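Long-range contacts in 3-oxoacyl-[acyl-carrier-protein] synthase 2 (Rickettsia rickettsii, PDB 4JGA), which probably catalyses the condensation of malonyl-ACP with a growing acyl chain, the elongation step of bacterial fatty acid synthesis: residues V26-L31 and G64-S69; F74-F79 and F94-V99; W245-S250 and L391-D396. One frame throughout, in Å; residues are numbered along the deposited sequence.

From the N terminus, contact 1 closes first. It brings the loop after strand 18-26 against the loop after strand 62-64. Contact 2 follows in series and lays the later part of that second loop on helix 93-109. The two touch: Ile66 of contact 1 packs on Phe74 and Tyr97 of contact 2, and Asp67 O lies 2.9 Å from Phe74 N, a probable hydrogen bond. Contact 3 closes last and spans 140 residues. It ties the loop before strand 257-265 to the loop between strands 384-385 and 408-409, on the opposite side of the chain's centre from contact 2. No contact nests in or crosses another.

Contact 1 (V26-L31 and G64-S69); sequences VTPVGL and GLIDNS
Ile66 pushes its CD1 methyl into the corner formed by Val26, Thr27 and Pro28. Ile66 CD1 lies 3.3 Å from Thr27 C and 3.6 Å from Val26 CG1. The side chains of Val26 and Ile66 meet at about a right angle, and the CG1 branch of Val26 does the touching. A chi1 of -60° puts Ile66 CG1 beside the backbone N and CG2 anti to it. The two branches therefore diverge: CG1 carries CD1 to Val26 and Thr27, and CG2 faces Leu31. The CD2 methyl of Leu31 comes within 3.8 Å of Ile66 CG2.

Pro28 packs its ring on the backbone of Gly64 and Leu65. Pro28 CG is 3.4 Å from Gly64 C, and Pro28 CA makes a bent CA-H...O contact with Leu65 O. The proline occupies the second position of a type I beta turn, Thr27 to Gly30. This turn follows strand 18-26 of the central sheet in the thiolase-like fold and leads to helix 33-41. Thr27 OG1 accepts from Val29 N in an ST turn and also bonds to Ser36 OG.

A water links the two backbones. It donates to Thr27 O and accepts from Asp67 N, at 2.9 Å from each. Farther along, Asp67 OD1 takes both Ser69 N and Ser69 OG from the same face of its carboxylate plane. The bond from Ser69 N, 2.7 Å to Asp67 OD1, closes an Asx turn.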
loop_
_atom_site.group_PDB
_atom_site.type_symbol
_atom_site.label_atom_id
_atom_site.label_comp_id
_atom_site.label_asym_id
_atom_site.label_seq_id
_atom_site.Cartn_x
_atom_site.Cartn_y
_atom_site.Cartn_z
ATOM N N VAL A 26 -11.133 16.154 -5.556
ATOM C CA VAL A 26 -12.087 15.802 -6.606
ATOM C C VAL A 26 -13.151 14.937 -5.951
ATOM O O VAL A 26 -12.853 13.832 -5.483
ATOM C CB VAL A 26 -11.452 15.026 -7.758
ATOM C CG1 VAL A 26 -12.493 14.679 -8.812
ATOM C CG2 VAL A 26 -10.348 15.868 -8.382
ATOM N N THR A 27 -14.367 15.462 -5.869
ATOM C CA THR A 27 -15.435 14.785 -5.125
ATOM C C THR A 27 -16.765 14.817 -5.890
ATOM O O THR A 27 -16.910 15.541 -6.865
ATOM C CB THR A 27 -15.659 15.417 -3.732
ATOM O OG1 THR A 27 -16.427 16.617 -3.861
ATOM C CG2 THR A 27 -14.316 15.678 -2.994
ATOM N N PRO A 28 -17.724 14.004 -5.469
ATOM C CA PRO A 28 -19.027 14.017 -6.078
ATOM C C PRO A 28 -19.794 15.365 -5.930
ATOM O O PRO A 28 -20.829 15.535 -6.556
ATOM C CB PRO A 28 -19.764 12.916 -5.330
ATOM C CG PRO A 28 -18.708 11.964 -4.974
ATOM C CD PRO A 28 -17.551 12.831 -4.599
ATOM N N VAL A 29 -19.296 16.299 -5.124
ATOM C CA VAL A 29 -19.889 17.638 -5.105
ATOM C C VAL A 29 -18.937 18.747 -5.532
ATOM O O VAL A 29 -19.199 19.904 -5.285
ATOM C CB VAL A 29 -20.513 17.951 -3.751
ATOM C CG1 VAL A 29 -21.637 16.972 -3.475
ATOM C CG2 VAL A 29 -19.479 17.902 -2.642
ATOM N N GLY A 30 -17.875 18.426 -6.263
ATOM C CA GLY A 30 -17.007 19.482 -6.800
ATOM C C GLY A 30 -15.686 18.975 -7.356
ATOM O O GLY A 30 -15.124 17.994 -6.849
ATOM N N LEU A 31 -15.171 19.669 -8.366
ATOM C CA LEU A 31 -13.926 19.283 -9.058
ATOM C C LEU A 31 -12.676 19.911 -8.440
ATOM O O LEU A 31 -11.580 19.675 -8.908
ATOM C CB LEU A 31 -14.015 19.681 -10.546
ATOM C CG LEU A 31 -15.204 19.113 -11.304
ATOM C CD1 LEU A 31 -15.174 19.542 -12.755
ATOM C CD2 LEU A 31 -15.226 17.598 -11.191
ATOM N N GLY A 64 -22.018 8.045 -5.283
ATOM C CA GLY A 64 -21.392 9.365 -5.296
ATOM C C GLY A 64 -20.446 9.451 -6.481
ATOM O O GLY A 64 -19.385 8.834 -6.490
ATOM N N LEU A 65 -20.843 10.218 -7.481
ATOM C CA LEU A 65 -20.139 10.235 -8.749
ATOM C C LEU A 65 -19.653 11.622 -9.125
ATOM O O LEU A 65 -20.338 12.644 -8.912
ATOM C CB LEU A 65 -21.050 9.693 -9.853
ATOM C CG LEU A 65 -21.473 8.224 -9.711
ATOM C CD1 LEU A 65 -22.641 7.930 -10.652
ATOM C CD2 LEU A 65 -20.300 7.270 -9.981
ATOM N N ILE A 66 -18.460 11.633 -9.704
ATOM C CA ILE A 66 -17.820 12.838 -10.197
ATOM C C ILE A 66 -18.641 13.294 -11.410
ATOM O O ILE A 66 -18.956 12.490 -12.286
ATOM C CB ILE A 66 -16.359 12.554 -10.654
ATOM C CG1 ILE A 66 -15.472 12.020 -9.511
ATOM C CG2 ILE A 66 -15.724 13.786 -11.248
ATOM C CD1 ILE A 66 -15.542 12.834 -8.248
ATOM N N ASP A 67 -18.940 14.583 -11.479
ATOM C CA ASP A 67 -19.597 15.133 -12.657
ATOM C C ASP A 67 -18.789 14.784 -13.932
ATOM O O ASP A 67 -17.588 15.044 -14.009
ATOM C CB ASP A 67 -19.717 16.640 -12.514
ATOM C CG ASP A 67 -20.413 17.295 -13.712
ATOM O OD1 ASP A 67 -20.831 16.624 -14.662
ATOM O OD2 ASP A 67 -20.511 18.517 -13.719
ATOM N N ASN A 68 -19.445 14.230 -14.938
ATOM C CA ASN A 68 -18.777 14.010 -16.210
ATOM C C ASN A 68 -19.583 14.577 -17.398
ATOM O O ASN A 68 -19.513 14.064 -18.509
ATOM C CB ASN A 68 -18.514 12.525 -16.394
ATOM C CG ASN A 68 -19.795 11.733 -16.491
ATOM O OD1 ASN A 68 -20.853 12.147 -15.969
ATOM N ND2 ASN A 68 -19.741 10.613 -17.202
ATOM N N SER A 69 -20.328 15.649 -17.173
ATOM C CA SER A 69 -20.998 16.331 -18.261
ATOM C C SER A 69 -19.979 16.927 -19.250
ATOM O O SER A 69 -18.843 17.214 -18.887
ATOM C CB SER A 69 -21.907 17.424 -17.711
ATOM O OG SER A 69 -21.152 18.429 -17.086
HETATM O O HOH W 1 -18.248 16.277 -9.285
#

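Contact 2 (F74-F79 and F94-V99); sequences FKLENF and FIHYGV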
loop_
_atom_site.group_PDB
_atom_site.type_symbol
_atom_site.label_atom_id
_atom_site.label_comp_id
_atom_site.label_asym_id
_atom_site.label_seq_id
_atom_site.Cartn_x
_atom_site.Cartn_y
_atom_site.Cartn_z
ATOM N N PHE A 74 -15.514 16.629 -15.296
ATOM C CA PHE A 74 -14.128 16.327 -15.061
ATOM C C PHE A 74 -13.382 16.078 -16.366
ATOM O O PHE A 74 -13.835 15.294 -17.172
ATOM C CB PHE A 74 -14.046 15.093 -14.183
ATOM C CG PHE A 74 -12.646 14.677 -13.864
ATOM C CD1 PHE A 74 -11.929 15.339 -12.885
ATOM C CD2 PHE A 74 -12.046 13.619 -14.544
ATOM C CE1 PHE A 74 -10.648 14.955 -12.574
ATOM C CE2 PHE A 74 -10.759 13.243 -14.253
ATOM C CZ PHE A 74 -10.062 13.902 -13.260
ATOM N N LYS A 75 -12.239 16.730 -16.561
ATOM C CA LYS A 75 -11.448 16.560 -17.783
ATOM C C LYS A 75 -9.979 16.643 -17.460
ATOM O O LYS A 75 -9.565 17.532 -16.724
ATOM C CB LYS A 75 -11.719 17.668 -18.804
ATOM C CG LYS A 75 -13.152 17.889 -19.244
ATOM C CD LYS A 75 -13.225 19.199 -20.031
ATOM C CE LYS A 75 -14.394 19.289 -20.981
ATOM N NZ LYS A 75 -15.690 19.563 -20.289
ATOM N N LEU A 76 -9.192 15.769 -18.094
ATOM C CA LEU A 76 -7.760 15.733 -17.895
ATOM C C LEU A 76 -7.123 17.063 -18.231
ATOM O O LEU A 76 -6.189 17.506 -17.564
ATOM C CB LEU A 76 -7.130 14.616 -18.733
ATOM C CG LEU A 76 -7.614 13.185 -18.440
ATOM C CD1 LEU A 76 -6.749 12.170 -19.195
ATOM C CD2 LEU A 76 -7.583 12.884 -16.957
ATOM N N GLU A 77 -7.673 17.689 -19.259
ATOM C CA GLU A 77 -7.214 18.944 -19.830
ATOM C C GLU A 77 -7.215 20.071 -18.798
ATOM O O GLU A 77 -6.396 20.973 -18.863
ATOM C CB GLU A 77 -8.160 19.325 -21.015
ATOM C CG GLU A 77 -8.074 18.490 -22.302
ATOM C CD GLU A 77 -8.583 17.008 -22.243
ATOM O OE1 GLU A 77 -9.277 16.561 -21.305
ATOM O OE2 GLU A 77 -8.274 16.240 -23.201
ATOM N N ASN A 78 -8.125 19.996 -17.839
ATOM C CA ASN A 78 -8.204 20.999 -16.776
ATOM C C ASN A 78 -6.982 21.091 -15.888
ATOM O O ASN A 78 -6.813 22.085 -15.215
ATOM C CB ASN A 78 -9.438 20.757 -15.890
ATOM C CG ASN A 78 -10.731 21.016 -16.632
ATOM O OD1 ASN A 78 -10.760 21.781 -17.588
ATOM N ND2 ASN A 78 -11.823 20.389 -16.178
ATOM N N PHE A 79 -6.161 20.042 -15.855
ATOM C CA PHE A 79 -5.008 20.032 -14.956
ATOM C C PHE A 79 -3.757 19.392 -15.544
ATOM O O PHE A 79 -2.765 19.187 -14.820
ATOM C CB PHE A 79 -5.389 19.332 -13.642
ATOM C CG PHE A 79 -5.723 17.871 -13.813
ATOM C CD1 PHE A 79 -7.005 17.475 -14.147
ATOM C CD2 PHE A 79 -4.749 16.909 -13.695
ATOM C CE1 PHE A 79 -7.313 16.139 -14.332
ATOM C CE2 PHE A 79 -5.054 15.562 -13.879
ATOM C CZ PHE A 79 -6.327 15.186 -14.211
ATOM N N PHE A 94 -8.697 6.048 -11.118
ATOM C CA PHE A 94 -8.223 6.393 -9.771
ATOM C C PHE A 94 -6.981 7.254 -9.888
ATOM O O PHE A 94 -6.818 8.187 -9.120
ATOM C CB PHE A 94 -8.026 5.201 -8.818
ATOM C CG PHE A 94 -6.670 4.546 -8.899
ATOM C CD1 PHE A 94 -6.428 3.547 -9.830
ATOM C CD2 PHE A 94 -5.652 4.902 -8.025
ATOM C CE1 PHE A 94 -5.188 2.946 -9.929
ATOM C CE2 PHE A 94 -4.416 4.319 -8.126
ATOM C CZ PHE A 94 -4.183 3.325 -9.066
ATOM N N ILE A 95 -6.157 6.997 -10.892
ATOM C CA ILE A 95 -4.951 7.785 -11.120
ATOM C C ILE A 95 -5.315 9.185 -11.675
ATOM O O ILE A 95 -4.712 10.179 -11.275
ATOM C CB ILE A 95 -3.939 7.041 -12.011
ATOM C CG1 ILE A 95 -3.373 5.859 -11.212
ATOM C CG2 ILE A 95 -2.850 7.992 -12.473
ATOM C CD1 ILE A 95 -2.595 4.831 -12.011
ATOM N N HIS A 96 -6.320 9.263 -12.549
ATOM C CA HIS A 96 -6.758 10.543 -13.064
ATOM C C HIS A 96 -7.211 11.426 -11.886
ATOM O O HIS A 96 -6.822 12.575 -11.799
ATOM C CB HIS A 96 -7.932 10.434 -14.010
ATOM C CG HIS A 96 -7.689 9.613 -15.240
ATOM N ND1 HIS A 96 -8.708 9.305 -16.117
ATOM C CD2 HIS A 96 -6.593 8.977 -15.700
ATOM C CE1 HIS A 96 -8.232 8.555 -17.097
ATOM N NE2 HIS A 96 -6.955 8.335 -16.861
ATOM N N TYR A 97 -8.047 10.884 -11.018
ATOM C CA TYR A 97 -8.564 11.645 -9.904
ATOM C C TYR A 97 -7.432 12.051 -8.945
ATOM O O TYR A 97 -7.384 13.185 -8.481
ATOM C CB TYR A 97 -9.619 10.860 -9.134
ATOM C CG TYR A 97 -10.836 10.439 -9.925
ATOM C CD1 TYR A 97 -11.261 11.137 -11.073
ATOM C CD2 TYR A 97 -11.585 9.338 -9.525
ATOM C CE1 TYR A 97 -12.401 10.746 -11.773
ATOM C CE2 TYR A 97 -12.723 8.953 -10.212
ATOM C CZ TYR A 97 -13.118 9.635 -11.340
ATOM O OH TYR A 97 -14.248 9.219 -11.985
ATOM N N GLY A 98 -6.534 11.115 -8.673
ATOM C CA GLY A 98 -5.386 11.322 -7.774
ATOM C C GLY A 98 -4.463 12.415 -8.304
ATOM O O GLY A 98 -4.058 13.296 -7.565
ATOM N N VAL A 99 -4.137 12.359 -9.573
ATOM C CA VAL A 99 -3.246 13.344 -10.171
ATOM C C VAL A 99 -3.912 14.720 -10.159
ATOM O O VAL A 99 -3.260 15.710 -9.879
ATOM C CB VAL A 99 -2.824 12.937 -11.586
ATOM C CG1 VAL A 99 -2.017 14.044 -12.258
ATOM C CG2 VAL A 99 -1.963 11.674 -11.542
#
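His96 is the first residue of helical segment 94-99 to meet 74-79. Its imidazole takes Leu76 CD2 over one face. Leu76 CD2 is 4.0 Å from the centroid of the His96 ring and 25° off its normal, a CH-pi contact. With CG anti to the carbonyl carbon (chi1 -60°), the His96 ring lies beside the backbone N, where the leucine methyl meets it. The backbone of His96 also takes part. His96 O lies at the edge of the Phe74 ring, near the ring plane, 3.8 Å from Phe74 CZ. Phe79 CZ approaches His96 O at 3.6 Å.

Tyr97 comes next. It leaves the helix on the side away from 74-79, but its ring turns back and presents its edge to one face of Phe74. The pair is T-shaped, with the centroids of the Phe74 and Tyr97 rings 5.2 Å apart and planes at 78°. Tyr97 CD1 sits over the rim of the Phe74 ring rather than its middle. The phenol oxygen makes a weak hydrogen bond to Glu256.

Two residues on, Val99 brings CG1 to the edge of the Phe79 ring, with Val99 CG1 3.8 Å from Phe79 CE2, and the two side chains cross at about a right angle. Phe79 also packs on Leu88 of helix 85-89 and on Ala100 and Thr103 of helix 93-109. The side chains meet by apolar and aromatic contacts, with His96 O against two phenylalanine rings. The arrangement is a loop with a short 3-10 turn, 76-78, held on helix 93-109 by Phe74, Leu76 and Phe79, within the N-terminal half of the beta-ketoacyl synthase fold.

Contact 3 (W245-S250 and L391-D396); sequences WDKDRS and LDTPMD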
loop_
_atom_site.group_PDB
_atom_site.type_symbol
_atom_site.label_atom_id
_atom_site.label_comp_id
_atom_site.label_asym_id
_atom_site.label_seq_id
_atom_site.Cartn_x
_atom_site.Cartn_y
_atom_site.Cartn_z
ATOM N N TRP A 245 -26.323 7.325 11.339
ATOM C CA TRP A 245 -27.002 7.305 12.639
ATOM C C TRP A 245 -28.527 7.455 12.583
ATOM O O TRP A 245 -29.170 7.556 13.634
ATOM C CB TRP A 245 -26.376 8.307 13.605
ATOM C CG TRP A 245 -24.909 8.172 13.692
ATOM C CD1 TRP A 245 -24.185 7.143 14.286
ATOM C CD2 TRP A 245 -23.944 9.081 13.175
ATOM N NE1 TRP A 245 -22.822 7.379 14.141
ATOM C CE2 TRP A 245 -22.650 8.555 13.477
ATOM C CE3 TRP A 245 -24.030 10.289 12.482
ATOM C CZ2 TRP A 245 -21.495 9.199 13.106
ATOM C CZ3 TRP A 245 -22.861 10.926 12.127
ATOM C CH2 TRP A 245 -21.621 10.400 12.447
ATOM N N ASP A 246 -29.098 7.497 11.370
ATOM C CA ASP A 246 -30.546 7.571 11.195
ATOM C C ASP A 246 -31.106 6.156 11.349
ATOM O O ASP A 246 -30.472 5.169 10.953
ATOM C CB ASP A 246 -30.931 8.129 9.832
ATOM C CG ASP A 246 -32.421 8.365 9.708
ATOM O OD1 ASP A 246 -32.883 9.443 10.163
ATOM O OD2 ASP A 246 -33.125 7.462 9.156
ATOM N N LYS A 247 -32.284 6.067 11.946
ATOM C CA LYS A 247 -32.939 4.788 12.156
ATOM C C LYS A 247 -33.233 4.051 10.878
ATOM O O LYS A 247 -33.386 2.840 10.925
ATOM C CB LYS A 247 -34.235 4.959 12.958
ATOM C CG LYS A 247 -33.955 5.165 14.435
ATOM C CD LYS A 247 -35.162 4.947 15.325
ATOM C CE LYS A 247 -34.806 5.292 16.756
ATOM N NZ LYS A 247 -35.983 5.294 17.620
ATOM N N ASP A 248 -33.372 4.755 9.751
ATOM C CA ASP A 248 -33.645 4.058 8.489
ATOM C C ASP A 248 -32.378 3.740 7.682
ATOM O O ASP A 248 -32.473 3.320 6.525
ATOM C CB ASP A 248 -34.634 4.820 7.641
ATOM C CG ASP A 248 -35.455 3.895 6.763
ATOM O OD1 ASP A 248 -35.834 2.791 7.236
ATOM O OD2 ASP A 248 -35.756 4.239 5.589
ATOM N N ARG A 249 -31.198 3.909 8.286
ATOM C CA ARG A 249 -29.962 3.556 7.599
ATOM C C ARG A 249 -29.943 2.065 7.299
ATOM O O ARG A 249 -30.503 1.287 8.046
ATOM C CB ARG A 249 -28.741 3.946 8.424
ATOM C CG ARG A 249 -28.535 3.079 9.660
ATOM C CD ARG A 249 -27.502 3.715 10.574
ATOM N NE ARG A 249 -27.250 2.853 11.705
ATOM C CZ ARG A 249 -28.061 2.707 12.749
ATOM N NH1 ARG A 249 -29.204 3.383 12.852
ATOM N NH2 ARG A 249 -27.720 1.861 13.698
ATOM N N SER A 250 -29.341 1.684 6.177
ATOM C CA SER A 250 -29.246 0.271 5.796
ATOM C C SER A 250 -28.043 -0.047 4.882
ATOM O O SER A 250 -28.124 -0.970 4.049
ATOM C CB SER A 250 -30.537 -0.163 5.117
ATOM O OG SER A 250 -30.732 0.474 3.860
ATOM N N LEU A 391 -30.326 13.021 8.657
ATOM C CA LEU A 391 -30.488 12.617 10.042
ATOM C C LEU A 391 -31.837 13.102 10.544
ATOM O O LEU A 391 -31.950 14.070 11.304
ATOM C CB LEU A 391 -29.320 13.115 10.890
ATOM C CG LEU A 391 -29.256 12.590 12.334
ATOM C CD1 LEU A 391 -29.508 11.088 12.400
ATOM C CD2 LEU A 391 -27.913 12.979 12.962
ATOM N N ASP A 392 -32.875 12.394 10.087
ATOM C CA ASP A 392 -34.257 12.763 10.329
ATOM C C ASP A 392 -34.771 12.118 11.591
ATOM O O ASP A 392 -35.564 12.718 12.318
ATOM C CB ASP A 392 -35.128 12.294 9.160
ATOM C CG ASP A 392 -34.719 12.909 7.836
ATOM O OD1 ASP A 392 -34.384 14.104 7.827
ATOM O OD2 ASP A 392 -34.729 12.203 6.811
ATOM N N THR A 393 -34.336 10.884 11.845
ATOM C CA THR A 393 -34.801 10.125 12.988
ATOM C C THR A 393 -33.603 9.480 13.684
ATOM O O THR A 393 -33.292 8.301 13.464
ATOM C CB THR A 393 -35.837 9.085 12.551
ATOM O OG1 THR A 393 -36.694 9.674 11.569
ATOM C CG2 THR A 393 -36.678 8.631 13.756
ATOM N N PRO A 394 -32.937 10.251 14.559
ATOM C CA PRO A 394 -31.677 9.754 15.124
ATOM C C PRO A 394 -31.876 8.471 15.935
ATOM O O PRO A 394 -32.875 8.324 16.640
ATOM C CB PRO A 394 -31.200 10.909 16.029
ATOM C CG PRO A 394 -32.110 12.072 15.774
ATOM C CD PRO A 394 -33.377 11.520 15.171
ATOM N N MET A 395 -30.914 7.555 15.860
ATOM C CA MET A 395 -30.985 6.346 16.679
ATOM C C MET A 395 -31.021 6.725 18.164
ATOM O O MET A 395 -30.565 7.798 18.564
ATOM C CB MET A 395 -29.839 5.361 16.363
ATOM C CG MET A 395 -28.438 5.926 16.526
ATOM S SD MET A 395 -27.193 4.906 15.720
ATOM C CE MET A 395 -27.260 3.442 16.756
ATOM N N ASP A 396 -31.603 5.842 18.969
ATOM C CA ASP A 396 -31.880 6.126 20.375
ATOM C C ASP A 396 -30.656 6.435 21.226
ATOM O O ASP A 396 -30.729 7.234 22.180
ATOM C CB ASP A 396 -32.631 4.943 21.008
ATOM C CG ASP A 396 -34.077 4.842 20.536
ATOM O OD1 ASP A 396 -34.678 5.868 20.154
ATOM O OD2 ASP A 396 -34.612 3.719 20.585
HETATM O O HOH W 2 -35.756 8.144 9.529
#
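Asp246 and Pro394 face each other in a single beta bridge, which joins two loops of the beta-ketoacyl synthase fold. Met395 N donates to Trp245 O at 2.8 Å, nearly along the C=O axis. Lys247 N donates to Thr393 O at 2.9 Å.

The Asp246 carboxylate is well supplied with donors. Asp246 OD1 accepts a short bond from Thr393 N, 2.6 Å, and a weak one from Asp392 N. OD2 accepts from Asp248 N in an Asx turn, and it forms a salt bridge with Arg243. A water donates to OD2 and also bonds to Thr393 OG1. Arg243 pairs with Asp392 too, and so may offset the charge of these two neighbouring carboxylates.

Asp246 O is gripped from opposite faces of its plane, by Arg249 N, which closes a type I turn, and by Arg249 NH1. The remaining guanidinium nitrogens of Arg249 donate to the carbonyls of Thr330 and Thr331. Over one face of this group lies Met395 SD, which also meets the Trp245 ring at its edge in a Met-aromatic contact.

At the outer end, extended Lys247 reaches Asp396 in a salt bridge. Lys247 NZ is 2.9 Å from Asp396 OD1, 46° out of the carboxylate plane.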